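Local atomic coordinates of putative dienelactone hydrolase (PDB entry 3F67), a protein that probably hydrolyses ester or lactone bonds as a member of the dienelactone hydrolase family of alpha/beta-hydrolases, its natural substrate not being established. Residues Pro31-Ile36 and Ala114-Ile119; Val35-Glu40 and Tyr60-Pro65; Tyr207-His212 and Ser221-Ser226; Val143-Lys148 and Ala213-Tyr218. All blocks are in the same frame, centred on the assembly; numbering follows the deposited sequence.

Contact 1. Residues Pro31-Ile36 and Ala114-Ile119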
loop_
_atom_site.group_PDB
_atom_site.type_symbol
_atom_site.label_atom_id
_atom_site.label_comp_id
_atom_site.label_asym_id
_atom_site.label_seq_id
_atom_site.Cartn_x
_atom_site.Cartn_y
_atom_site.Cartn_z
ATOM N N PRO A 31 -10.878 8.485 18.503
ATOM C CA PRO A 31 -10.583 8.212 17.094
ATOM C C PRO A 31 -9.145 7.737 16.905
ATOM O O PRO A 31 -8.212 8.300 17.528
ATOM C CB PRO A 31 -10.778 9.577 16.434
ATOM C CG PRO A 31 -11.781 10.276 17.336
ATOM C CD PRO A 31 -11.296 9.884 18.719
ATOM N N LEU A 32 -8.960 6.749 16.028
ATOM C CA LEU A 32 -7.666 6.074 15.857
ATOM C C LEU A 32 -6.936 6.589 14.641
ATOM O O LEU A 32 -7.581 6.960 13.657
ATOM C CB LEU A 32 -7.900 4.556 15.670
ATOM C CG LEU A 32 -8.457 3.860 16.935
ATOM C CD1 LEU A 32 -9.035 2.511 16.477
ATOM C CD2 LEU A 32 -7.296 3.681 17.895
ATOM N N PRO A 33 -5.593 6.566 14.671
ATOM C CA PRO A 33 -4.870 6.758 13.395
ATOM C C PRO A 33 -5.241 5.606 12.442
ATOM O O PRO A 33 -5.423 4.426 12.897
ATOM C CB PRO A 33 -3.372 6.668 13.811
ATOM C CG PRO A 33 -3.398 5.835 15.109
ATOM C CD PRO A 33 -4.720 6.063 15.783
ATOM N N ILE A 34 -5.352 5.912 11.147
ATOM C CA ILE A 34 -5.835 4.951 10.159
ATOM C C ILE A 34 -4.672 4.531 9.284
ATOM O O ILE A 34 -3.958 5.407 8.778
ATOM C CB ILE A 34 -6.868 5.644 9.228
ATOM C CG1 ILE A 34 -8.055 6.197 10.059
ATOM C CG2 ILE A 34 -7.295 4.709 8.068
ATOM C CD1 ILE A 34 -8.752 7.343 9.368
ATOM N N VAL A 35 -4.493 3.219 9.073
ATOM C CA VAL A 35 -3.562 2.790 8.020
ATOM C C VAL A 35 -4.377 2.047 6.954
ATOM O O VAL A 35 -4.887 0.933 7.205
ATOM C CB VAL A 35 -2.402 1.888 8.547
ATOM C CG1 VAL A 35 -1.473 1.471 7.366
ATOM C CG2 VAL A 35 -1.613 2.609 9.643
ATOM N N ILE A 36 -4.465 2.638 5.772
ATOM C CA ILE A 36 -5.041 1.876 4.630
ATOM C C ILE A 36 -3.934 0.917 4.162
ATOM O O ILE A 36 -2.781 1.334 4.025
ATOM C CB ILE A 36 -5.399 2.822 3.548
ATOM C CG1 ILE A 36 -6.536 3.780 4.025
ATOM C CG2 ILE A 36 -5.856 2.050 2.273
ATOM C CD1 ILE A 36 -6.910 4.794 2.933
ATOM N N ALA A 114 -9.925 11.410 10.842
ATOM C CA ALA A 114 -9.701 11.988 9.503
ATOM C C ALA A 114 -8.383 12.729 9.398
ATOM O O ALA A 114 -7.825 12.795 8.294
ATOM C CB ALA A 114 -10.819 12.903 9.131
ATOM N N HIS A 115 -7.868 13.217 10.526
ATOM C CA HIS A 115 -6.634 13.993 10.531
ATOM C C HIS A 115 -5.384 13.144 10.713
ATOM O O HIS A 115 -4.279 13.686 10.855
ATOM C CB HIS A 115 -6.704 15.110 11.582
ATOM C CG HIS A 115 -7.771 16.121 11.284
ATOM N ND1 HIS A 115 -7.752 16.913 10.156
ATOM C CD2 HIS A 115 -8.880 16.484 11.980
ATOM C CE1 HIS A 115 -8.806 17.719 10.164
ATOM N NE2 HIS A 115 -9.505 17.478 11.258
ATOM N N ARG A 116 -5.559 11.818 10.701
ATOM C CA ARG A 116 -4.428 10.895 10.976
ATOM C C ARG A 116 -4.457 9.757 9.961
ATOM O O ARG A 116 -4.378 8.552 10.284
ATOM C CB ARG A 116 -4.517 10.366 12.427
ATOM C CG ARG A 116 -4.611 11.508 13.446
ATOM C CD ARG A 116 -4.656 10.963 14.893
ATOM N NE ARG A 116 -3.388 10.258 15.227
ATOM C CZ ARG A 116 -3.220 9.538 16.340
ATOM N NH1 ARG A 116 -4.221 9.408 17.215
ATOM N NH2 ARG A 116 -2.034 8.938 16.586
ATOM N N LEU A 117 -4.496 10.146 8.692
ATOM C CA LEU A 117 -4.557 9.141 7.620
ATOM C C LEU A 117 -3.184 8.753 7.128
ATOM O O LEU A 117 -2.379 9.610 6.752
ATOM C CB LEU A 117 -5.357 9.685 6.419
ATOM C CG LEU A 117 -5.684 8.701 5.282
ATOM C CD1 LEU A 117 -6.665 7.567 5.683
ATOM C CD2 LEU A 117 -6.224 9.512 4.036
ATOM N N LEU A 118 -2.972 7.442 7.065
ATOM C CA LEU A 118 -1.654 6.852 6.682
ATOM C C LEU A 118 -1.924 5.747 5.659
ATOM O O LEU A 118 -3.052 5.219 5.582
ATOM C CB LEU A 118 -0.993 6.253 7.917
ATOM C CG LEU A 118 -0.775 7.209 9.085
ATOM C CD1 LEU A 118 -0.446 6.419 10.346
ATOM C CD2 LEU A 118 0.318 8.230 8.754
ATOM N N ILE A 119 -0.905 5.339 4.887
ATOM C CA ILE A 119 -1.121 4.235 3.968
ATOM C C ILE A 119 0.171 3.435 3.816
ATOM O O ILE A 119 1.279 3.999 3.839
ATOM C CB ILE A 119 -1.607 4.760 2.593
ATOM C CG1 ILE A 119 -1.964 3.619 1.651
ATOM C CG2 ILE A 119 -0.581 5.755 1.961
ATOM C CD1 ILE A 119 -2.721 4.154 0.334
HETATM O O HOH W 1 -6.992 10.740 17.277
#
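R116 runs beside P33, the two side chains leaving their strands in a common direction, and can be followed outward atom by atom. Its CB packs on P33 CA at 3.8 Å. CG sits anti to the carbonyl carbon, and a bend at chi3 (64°) lays the guanidinium over the proline ring, where NE meets P33 CB and CZ touches both CB and CD. At the tip, NH1 lies 3.7 Å from P33 CD, NH2 rests near P33 CG, and a water in the guanidinium plane accepts from NH1 and donates to P31 O. NE forms a salt bridge with the C-terminal carboxylate of Y241, so the charge is paired while one face is apolar. The backbones beside it belong to neighbouring parallel strands of the central alpha/beta-hydrolase sheet, their short axes 23° apart. I34 N donates to R116 O, L118 N to I34 O and I36 N to L118 O, all at 2.8 to 2.9 Å; the first is nearly straight, with 173° at the hydrogen. On one sheet face L117 CD1 reaches I34 CG2 (3.8 Å) and I36 CD1, beneath helix 93-108; on the other, V35 CG2 meets L118 CD1 at 4.0 Å.

Contact 2. Residues Val35-Glu40 and Tyr60-Pro65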
loop_
_atom_site.group_PDB
_atom_site.type_symbol
_atom_site.label_atom_id
_atom_site.label_comp_id
_atom_site.label_asym_id
_atom_site.label_seq_id
_atom_site.Cartn_x
_atom_site.Cartn_y
_atom_site.Cartn_z
ATOM N N VAL A 35 -4.493 3.219 9.073
ATOM C CA VAL A 35 -3.562 2.790 8.020
ATOM C C VAL A 35 -4.377 2.047 6.954
ATOM O O VAL A 35 -4.887 0.933 7.205
ATOM C CB VAL A 35 -2.402 1.888 8.547
ATOM C CG1 VAL A 35 -1.473 1.471 7.366
ATOM C CG2 VAL A 35 -1.613 2.609 9.643
ATOM N N ILE A 36 -4.465 2.638 5.772
ATOM C CA ILE A 36 -5.041 1.876 4.630
ATOM C C ILE A 36 -3.934 0.917 4.162
ATOM O O ILE A 36 -2.781 1.334 4.025
ATOM C CB ILE A 36 -5.399 2.822 3.548
ATOM C CG1 ILE A 36 -6.536 3.780 4.025
ATOM C CG2 ILE A 36 -5.856 2.050 2.273
ATOM C CD1 ILE A 36 -6.910 4.794 2.933
ATOM N N VAL A 37 -4.271 -0.355 3.957
ATOM C CA VAL A 37 -3.271 -1.366 3.601
ATOM C C VAL A 37 -3.591 -1.787 2.164
ATOM O O VAL A 37 -4.711 -2.290 1.892
ATOM C CB VAL A 37 -3.387 -2.595 4.521
ATOM C CG1 VAL A 37 -2.398 -3.682 4.057
ATOM C CG2 VAL A 37 -3.035 -2.194 5.989
ATOM N N VAL A 38 -2.639 -1.588 1.245
ATOM C CA VAL A 38 -2.925 -1.904 -0.172
ATOM C C VAL A 38 -2.309 -3.235 -0.572
ATOM O O VAL A 38 -1.082 -3.435 -0.468
ATOM C CB VAL A 38 -2.411 -0.834 -1.149
ATOM C CG1 VAL A 38 -3.034 -1.048 -2.582
ATOM C CG2 VAL A 38 -2.717 0.578 -0.659
ATOM N N GLN A 39 -3.187 -4.141 -1.025
ATOM C CA GLN A 39 -2.842 -5.515 -1.449
ATOM C C GLN A 39 -1.746 -5.612 -2.527
ATOM O O GLN A 39 -1.456 -4.624 -3.234
ATOM C CB GLN A 39 -4.133 -6.074 -2.069
ATOM C CG GLN A 39 -4.590 -5.204 -3.237
ATOM C CD GLN A 39 -5.777 -5.827 -3.974
ATOM O OE1 GLN A 39 -6.911 -5.699 -3.520
ATOM N NE2 GLN A 39 -5.508 -6.541 -5.069
ATOM N N GLU A 40 -1.148 -6.813 -2.646
ATOM C CA GLU A 40 -0.428 -7.212 -3.853
ATOM C C GLU A 40 -1.471 -7.614 -4.920
ATOM O O GLU A 40 -2.690 -7.365 -4.737
ATOM C CB GLU A 40 0.489 -8.383 -3.527
ATOM C CG GLU A 40 1.375 -8.121 -2.260
ATOM C CD GLU A 40 2.311 -9.298 -1.963
ATOM O OE1 GLU A 40 1.840 -10.337 -1.447
ATOM O OE2 GLU A 40 3.541 -9.171 -2.175
ATOM N N TYR A 60 -3.257 0.941 15.438
ATOM C CA TYR A 60 -3.867 1.502 14.232
ATOM C C TYR A 60 -5.210 0.828 13.883
ATOM O O TYR A 60 -5.423 -0.365 14.190
ATOM C CB TYR A 60 -2.915 1.311 13.026
ATOM C CG TYR A 60 -1.676 2.118 13.193
ATOM C CD1 TYR A 60 -1.718 3.525 12.993
ATOM C CD2 TYR A 60 -0.463 1.533 13.566
ATOM C CE1 TYR A 60 -0.581 4.310 13.203
ATOM C CE2 TYR A 60 0.661 2.317 13.754
ATOM C CZ TYR A 60 0.599 3.694 13.555
ATOM O OH TYR A 60 1.699 4.477 13.754
ATOM N N LEU A 61 -6.104 1.616 13.291
ATOM C CA LEU A 61 -7.278 1.073 12.549
ATOM C C LEU A 61 -6.745 0.773 11.156
ATOM O O LEU A 61 -6.506 1.694 10.348
ATOM C CB LEU A 61 -8.433 2.096 12.494
ATOM C CG LEU A 61 -9.568 1.815 11.464
ATOM C CD1 LEU A 61 -10.152 0.421 11.716
ATOM C CD2 LEU A 61 -10.662 2.926 11.622
ATOM N N ALA A 62 -6.534 -0.507 10.869
ATOM C CA ALA A 62 -5.934 -0.900 9.592
ATOM C C ALA A 62 -7.018 -1.481 8.712
ATOM O O ALA A 62 -7.805 -2.349 9.159
ATOM C CB ALA A 62 -4.848 -1.994 9.838
ATOM N N ILE A 63 -7.070 -1.019 7.483
ATOM C CA ILE A 63 -8.213 -1.395 6.571
ATOM C C ILE A 63 -7.651 -1.821 5.230
ATOM O O ILE A 63 -6.894 -1.059 4.628
ATOM C CB ILE A 63 -9.183 -0.192 6.343
ATOM C CG1 ILE A 63 -9.746 0.292 7.687
ATOM C CG2 ILE A 63 -10.356 -0.630 5.421
ATOM C CD1 ILE A 63 -10.256 1.769 7.607
ATOM N N ALA A 64 -7.986 -3.044 4.772
ATOM C CA ALA A 64 -7.509 -3.521 3.467
ATOM C C ALA A 64 -8.739 -3.713 2.553
ATOM O O ALA A 64 -9.483 -4.689 2.722
ATOM C CB ALA A 64 -6.812 -4.873 3.619
ATOM N N PRO A 65 -8.903 -2.835 1.559
ATOM C CA PRO A 65 -10.018 -2.984 0.589
ATOM C C PRO A 65 -9.705 -3.993 -0.536
ATOM O O PRO A 65 -8.554 -4.112 -0.983
ATOM C CB PRO A 65 -10.147 -1.566 0.003
ATOM C CG PRO A 65 -8.726 -1.016 0.040
ATOM C CD PRO A 65 -8.162 -1.561 1.373
HETATM O O HOH W 2 -5.930 -3.720 -0.280
#
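V35 meets Y60 and A62 where strands 32-38 and 61-65 run parallel, the two strands of a beta-alpha-beta crossover through helix 46-57. Three backbone hydrogen bonds define the pairing, V35 N to L61 O, I63 N to V35 O and V37 N to I63 O, all at 2.8 to 2.9 Å. CA-H...O contacts fill in between them, among them A62 CA to V35 O at 3.2 Å. The short strand axes diverge by 31°, consistent with the twist of the sheet. Among apolar side chains the closest approach is V35 CG2, over one face of the Y60 ring, 3.5 Å from Y60 CD1; this methyl is anti to the carbonyl carbon, while CG1 takes the place anti to the backbone N (chi1 180°). V37 CB and A64 CB pack at 4.2 Å.

The next shell fixes these groups from both sides of the sheet. L55 of helix 46-57 touches V35 and V37, and I48 and C52 of the same helix touch A64; I36 and I63 instead face helix 93-108. Beyond the last strand bond, one water joins the diverging ends, donating to V37 O and P65 O and accepting from Q39 N. Q39 is held at both ends of its amide: OE1 accepts from L67 N, and NE2 donates to E40 O at 3.0 Å.

Contact 3. Residues Tyr207-His212 and Ser221-Ser226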
loop_
_atom_site.group_PDB
_atom_site.type_symbol
_atom_site.label_atom_id
_atom_site.label_comp_id
_atom_site.label_asym_id
_atom_site.label_seq_id
_atom_site.Cartn_x
_atom_site.Cartn_y
_atom_site.Cartn_z
ATOM N N TYR A 207 17.554 -2.919 0.703
ATOM C CA TYR A 207 18.072 -4.047 1.493
ATOM C C TYR A 207 18.963 -4.934 0.623
ATOM O O TYR A 207 18.471 -5.577 -0.305
ATOM C CB TYR A 207 16.911 -4.870 2.071
ATOM C CG TYR A 207 16.203 -4.103 3.162
ATOM C CD1 TYR A 207 16.659 -4.171 4.490
ATOM C CD2 TYR A 207 15.117 -3.271 2.862
ATOM C CE1 TYR A 207 16.043 -3.406 5.514
ATOM C CE2 TYR A 207 14.502 -2.513 3.869
ATOM C CZ TYR A 207 14.957 -2.613 5.177
ATOM O OH TYR A 207 14.365 -1.891 6.178
ATOM N N PRO A 208 20.271 -4.990 0.936
ATOM C CA PRO A 208 21.219 -5.741 0.084
ATOM C C PRO A 208 20.849 -7.209 -0.155
ATOM O O PRO A 208 21.150 -7.750 -1.216
ATOM C CB PRO A 208 22.565 -5.663 0.844
ATOM C CG PRO A 208 22.453 -4.571 1.807
ATOM C CD PRO A 208 20.930 -4.310 2.064
ATOM N N GLU A 209 20.236 -7.864 0.824
ATOM C CA GLU A 209 20.053 -9.306 0.705
ATOM C C GLU A 209 18.657 -9.701 0.227
ATOM O O GLU A 209 18.378 -10.884 0.059
ATOM C CB GLU A 209 20.321 -9.961 2.069
ATOM C CG GLU A 209 21.740 -9.719 2.574
ATOM C CD GLU A 209 22.778 -10.133 1.545
ATOM O OE1 GLU A 209 22.586 -11.182 0.876
ATOM O OE2 GLU A 209 23.772 -9.388 1.369
ATOM N N ALA A 210 17.787 -8.723 0.021
ATOM C CA ALA A 210 16.367 -9.017 -0.180
ATOM C C ALA A 210 15.954 -9.012 -1.638
ATOM O O ALA A 210 16.406 -8.183 -2.410
ATOM C CB ALA A 210 15.518 -7.968 0.568
ATOM N N ASP A 211 15.019 -9.885 -1.977
ATOM C CA ASP A 211 14.408 -9.914 -3.307
ATOM C C ASP A 211 13.105 -9.132 -3.243
ATOM O O ASP A 211 12.789 -8.484 -2.204
ATOM C CB ASP A 211 14.107 -11.384 -3.643
ATOM C CG ASP A 211 13.970 -11.659 -5.133
ATOM O OD1 ASP A 211 13.674 -10.751 -5.947
ATOM O OD2 ASP A 211 14.164 -12.852 -5.475
ATOM N N HIS A 212 12.333 -9.179 -4.333
ATOM C CA HIS A 212 10.949 -8.694 -4.326
ATOM C C HIS A 212 10.150 -9.457 -3.274
ATOM O O HIS A 212 10.464 -10.611 -2.973
ATOM C CB HIS A 212 10.298 -8.930 -5.718
ATOM C CG HIS A 212 9.036 -8.140 -5.929
ATOM N ND1 HIS A 212 9.035 -6.784 -6.219
ATOM C CD2 HIS A 212 7.734 -8.510 -5.863
ATOM C CE1 HIS A 212 7.788 -6.365 -6.355
ATOM N NE2 HIS A 212 6.978 -7.389 -6.131
ATOM N N SER A 221 10.219 -15.976 -1.079
ATOM C CA SER A 221 10.897 -14.680 -1.188
ATOM C C SER A 221 11.118 -13.956 0.166
ATOM O O SER A 221 11.847 -12.961 0.226
ATOM C CB SER A 221 10.058 -13.754 -2.082
ATOM O OG SER A 221 8.770 -13.572 -1.526
ATOM N N TYR A 222 10.512 -14.464 1.235
ATOM C CA TYR A 222 10.653 -13.849 2.554
ATOM C C TYR A 222 12.130 -13.723 2.950
ATOM O O TYR A 222 12.898 -14.702 2.865
ATOM C CB TYR A 222 9.922 -14.706 3.566
ATOM C CG TYR A 222 9.886 -14.157 4.972
ATOM C CD1 TYR A 222 9.338 -12.878 5.237
ATOM C CD2 TYR A 222 10.339 -14.928 6.034
ATOM C CE1 TYR A 222 9.291 -12.379 6.591
ATOM C CE2 TYR A 222 10.286 -14.449 7.367
ATOM C CZ TYR A 222 9.769 -13.183 7.623
ATOM O OH TYR A 222 9.711 -12.777 8.930
ATOM N N HIS A 223 12.521 -12.535 3.407
ATOM C CA HIS A 223 13.856 -12.375 3.996
ATOM C C HIS A 223 13.656 -11.797 5.391
ATOM O O HIS A 223 13.421 -10.590 5.549
ATOM C CB HIS A 223 14.760 -11.459 3.168
ATOM C CG HIS A 223 16.193 -11.498 3.612
ATOM N ND1 HIS A 223 16.766 -10.511 4.389
ATOM C CD2 HIS A 223 17.147 -12.451 3.453
ATOM C CE1 HIS A 223 18.024 -10.840 4.657
ATOM N NE2 HIS A 223 18.272 -12.020 4.113
ATOM N N GLU A 224 13.766 -12.652 6.398
ATOM C CA GLU A 224 13.335 -12.286 7.754
ATOM C C GLU A 224 14.001 -11.012 8.298
ATOM O O GLU A 224 13.327 -10.134 8.843
ATOM C CB GLU A 224 13.598 -13.459 8.712
ATOM C CG GLU A 224 13.030 -13.212 10.113
ATOM C CD GLU A 224 13.345 -14.373 11.079
ATOM O OE1 GLU A 224 14.309 -15.122 10.853
ATOM O OE2 GLU A 224 12.627 -14.529 12.083
ATOM N N GLU A 225 15.321 -10.933 8.193
ATOM C CA GLU A 225 16.043 -9.788 8.763
ATOM C C GLU A 225 15.599 -8.465 8.110
ATOM O O GLU A 225 15.353 -7.454 8.815
ATOM C CB GLU A 225 17.554 -10.006 8.631
ATOM C CG GLU A 225 18.385 -8.764 8.924
ATOM C CD GLU A 225 19.852 -8.924 8.540
ATOM O OE1 GLU A 225 20.690 -8.846 9.455
ATOM O OE2 GLU A 225 20.176 -9.107 7.328
ATOM N N SER A 226 15.454 -8.472 6.776
ATOM C CA SER A 226 14.965 -7.284 6.078
ATOM C C SER A 226 13.512 -6.978 6.374
ATOM O O SER A 226 13.161 -5.810 6.519
ATOM C CB SER A 226 15.074 -7.423 4.557
ATOM O OG SER A 226 16.389 -7.788 4.218
HETATM O O HOH W 3 19.288 -7.091 3.349
HETATM O O HOH W 4 14.224 -12.061 -0.292
#
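The Y207 ring packs on S226, CD1 lying 3.6 Å from S226 CB, while S226 O stands 3.8 Å above one ring face, offset toward the rim. E209 CB rests 3.6 Å from H223 NE2, and E209 O lies over a face of that imidazole. S221 CB comes within 3.3 Å of H212 O, and A210 CB packs against S226 OG. No hydrogen bond joins the segments directly.

Polar links between the segments run through water. One water accepts from E209 N and also bonds S226 OG; another accepts from D211 N and donates to S221 O at 2.6 Å.

Within each segment, capping and turn bonds set the shapes. H223 is the N-cap of helix 224-238: with CG anti to the backbone N (chi1 -169°), its ND1 hydrogen-bonds S226 OG at 2.8 Å and accepts weakly from S226 N. The type I turn Y207-A210 closes through A210 N to Y207 O. H212 ND1 bonds D180, in a probable Cys-His-Asp triad with C123.

The contact brings the loop leaving edge strand 202-207 against the first turn of helix 224-238, whose D229 takes the Y207 hydroxyl.

Contact 4. Residues Val143-Lys148 and Ala213-Tyr218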
loop_
_atom_site.group_PDB
_atom_site.type_symbol
_atom_site.label_atom_id
_atom_site.label_comp_id
_atom_site.label_asym_id
_atom_site.label_seq_id
_atom_site.Cartn_x
_atom_site.Cartn_y
_atom_site.Cartn_z
ATOM N N VAL A 143 4.157 4.514 3.318
ATOM C CA VAL A 143 5.279 3.549 3.243
ATOM C C VAL A 143 5.004 2.573 2.104
ATOM O O VAL A 143 4.038 1.789 2.166
ATOM C CB VAL A 143 5.495 2.796 4.595
ATOM C CG1 VAL A 143 6.681 1.765 4.467
ATOM C CG2 VAL A 143 5.835 3.868 5.709
ATOM N N ALA A 144 5.869 2.616 1.073
ATOM C CA ALA A 144 5.660 1.806 -0.155
ATOM C C ALA A 144 6.694 0.684 -0.111
ATOM O O ALA A 144 7.915 0.950 -0.007
ATOM C CB ALA A 144 5.887 2.686 -1.364
ATOM N N TRP A 145 6.232 -0.564 -0.183
ATOM C CA TRP A 145 7.162 -1.686 -0.220
ATOM C C TRP A 145 7.271 -2.213 -1.645
ATOM O O TRP A 145 6.289 -2.666 -2.205
ATOM C CB TRP A 145 6.684 -2.827 0.640
ATOM C CG TRP A 145 6.423 -2.503 2.108
ATOM C CD1 TRP A 145 5.425 -1.682 2.620
ATOM C CD2 TRP A 145 7.093 -3.095 3.250
ATOM N NE1 TRP A 145 5.473 -1.720 4.015
ATOM C CE2 TRP A 145 6.458 -2.594 4.414
ATOM C CE3 TRP A 145 8.169 -4.002 3.387
ATOM C CZ2 TRP A 145 6.887 -2.959 5.749
ATOM C CZ3 TRP A 145 8.569 -4.434 4.685
ATOM C CH2 TRP A 145 7.924 -3.892 5.848
ATOM N N TYR A 146 8.489 -2.150 -2.179
ATOM C CA TYR A 146 8.869 -2.684 -3.510
ATOM C C TYR A 146 7.760 -2.520 -4.547
ATOM O O TYR A 146 7.271 -3.514 -5.131
ATOM C CB TYR A 146 9.336 -4.146 -3.390
ATOM C CG TYR A 146 8.702 -4.977 -2.285
ATOM C CD1 TYR A 146 7.481 -5.639 -2.485
ATOM C CD2 TYR A 146 9.359 -5.165 -1.072
ATOM C CE1 TYR A 146 6.908 -6.425 -1.489
ATOM C CE2 TYR A 146 8.801 -5.981 -0.071
ATOM C CZ TYR A 146 7.596 -6.578 -0.277
ATOM O OH TYR A 146 7.053 -7.369 0.690
ATOM N N GLY A 147 7.377 -1.258 -4.769
ATOM C CA GLY A 147 6.435 -0.859 -5.820
ATOM C C GLY A 147 7.209 -0.397 -7.060
ATOM O O GLY A 147 8.153 0.404 -6.950
ATOM N N LYS A 148 6.796 -0.873 -8.235
ATOM C CA LYS A 148 7.390 -0.447 -9.509
ATOM C C LYS A 148 7.444 1.064 -9.620
ATOM O O LYS A 148 6.436 1.731 -9.353
ATOM C CB LYS A 148 6.536 -0.956 -10.678
ATOM C CG LYS A 148 6.919 -0.319 -11.988
ATOM C CD LYS A 148 5.752 -0.304 -13.005
ATOM C CE LYS A 148 4.996 -1.588 -12.912
ATOM N NZ LYS A 148 5.967 -2.715 -12.998
ATOM N N ALA A 213 9.145 -8.802 -2.678
ATOM C CA ALA A 213 8.200 -9.487 -1.775
ATOM C C ALA A 213 8.906 -10.096 -0.552
ATOM O O ALA A 213 8.548 -11.175 -0.046
ATOM C CB ALA A 213 7.363 -10.557 -2.529
ATOM N N PHE A 214 9.879 -9.364 -0.044
ATOM C CA PHE A 214 10.661 -9.910 1.076
ATOM C C PHE A 214 9.933 -9.904 2.419
ATOM O O PHE A 214 10.394 -10.507 3.380
ATOM C CB PHE A 214 12.052 -9.235 1.170
ATOM C CG PHE A 214 12.016 -7.769 1.550
ATOM C CD1 PHE A 214 11.829 -7.378 2.903
ATOM C CD2 PHE A 214 12.235 -6.779 0.585
ATOM C CE1 PHE A 214 11.842 -6.015 3.242
ATOM C CE2 PHE A 214 12.245 -5.396 0.929
ATOM C CZ PHE A 214 12.048 -5.032 2.255
ATOM N N ASN A 215 8.813 -9.181 2.498
ATOM C CA ASN A 215 7.986 -9.248 3.680
ATOM C C ASN A 215 6.923 -10.341 3.650
ATOM O O ASN A 215 6.189 -10.523 4.630
ATOM C CB ASN A 215 7.308 -7.879 3.860
ATOM C CG ASN A 215 6.715 -7.704 5.241
ATOM O OD1 ASN A 215 7.419 -7.826 6.263
ATOM N ND2 ASN A 215 5.400 -7.434 5.295
ATOM N N ALA A 216 6.843 -11.095 2.541
ATOM C CA ALA A 216 5.748 -12.090 2.409
ATOM C C ALA A 216 6.140 -13.375 3.124
ATOM O O ALA A 216 6.753 -14.300 2.534
ATOM C CB ALA A 216 5.423 -12.352 0.935
ATOM N N ASP A 217 5.815 -13.428 4.408
ATOM C CA ASP A 217 6.357 -14.457 5.297
ATOM C C ASP A 217 5.886 -15.858 4.929
ATOM O O ASP A 217 6.477 -16.832 5.383
ATOM C CB ASP A 217 6.041 -14.109 6.772
ATOM C CG ASP A 217 4.588 -13.752 6.981
ATOM O OD1 ASP A 217 3.759 -14.681 6.999
ATOM O OD2 ASP A 217 4.260 -12.538 7.109
ATOM N N TYR A 218 4.838 -15.958 4.101
ATOM C CA TYR A 218 4.331 -17.273 3.684
ATOM C C TYR A 218 4.986 -17.786 2.379
ATOM O O TYR A 218 4.681 -18.908 1.911
ATOM C CB TYR A 218 2.796 -17.230 3.564
ATOM C CG TYR A 218 2.291 -16.486 2.357
ATOM C CD1 TYR A 218 1.934 -17.173 1.171
ATOM C CD2 TYR A 218 2.183 -15.090 2.374
ATOM C CE1 TYR A 218 1.469 -16.460 0.043
ATOM C CE2 TYR A 218 1.711 -14.387 1.279
ATOM C CZ TYR A 218 1.342 -15.075 0.118
ATOM O OH TYR A 218 0.876 -14.399 -0.972
#
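The Y146 ring is enclosed on both faces: W145 CB lies 3.8 Å above its centre on one side, and A213 N 3.4 Å above it on the other, with A213 CA also 3.3 Å from Y146 CZ. Its edge is directed at the face of F214 in an offset edge-to-face pair, centroids 5.1 Å apart and planes at 63°, Y146 CD2 approaching F214 CE2 to 3.5 Å. F214 reaches this ring with CG between its backbone N and carbonyl carbon (chi1 67°). The same phenylalanine meets W145 obliquely, CE1 to CZ3 at 3.9 Å, completing an aromatic cluster. Over one indole face lies the N215 amide; N215 CB stands 3.8 Å from W145 CZ3.

One hydrogen bond crosses the contact, from N215 N, which belongs to the type I turn A213-A216, to Y146 OH at 3.1 Å (151° at the hydrogen). It ties the chain around Y146 to the loop that follows H212, whose ring also meets Y146. With the hydroxyl accepting a backbone N-H and the ring held between W145 CB and the A213 backbone, Y146 is fixed in position and rotation, consistent with a second-shell part in placing H212 of the probable triad.

How the contacts relate
Contacts 1 and 2 share V35 and I36 on strand 32-38, bonding its two sides to strands 116-122 and 61-65; their centres are about 10 Å apart, and L118 CD1 of one packs on Y60 CE1 of the other at 3.6 Å. Contact 4 continues the same sheet through V143 N and I119 O, 3.0 Å apart. Contacts 3 and 4, centres about 9 Å apart, alternate along the chain and meet at the probable triad histidine, H212 CE1 lying 3.1 Å from Y146 O; separately, H223 N is 2.9 Å from F214 O. Contact 2 approaches this region through E40, which touches C123, whereas contacts 1 and 3 stay about 15 Å apart at their nearest atoms.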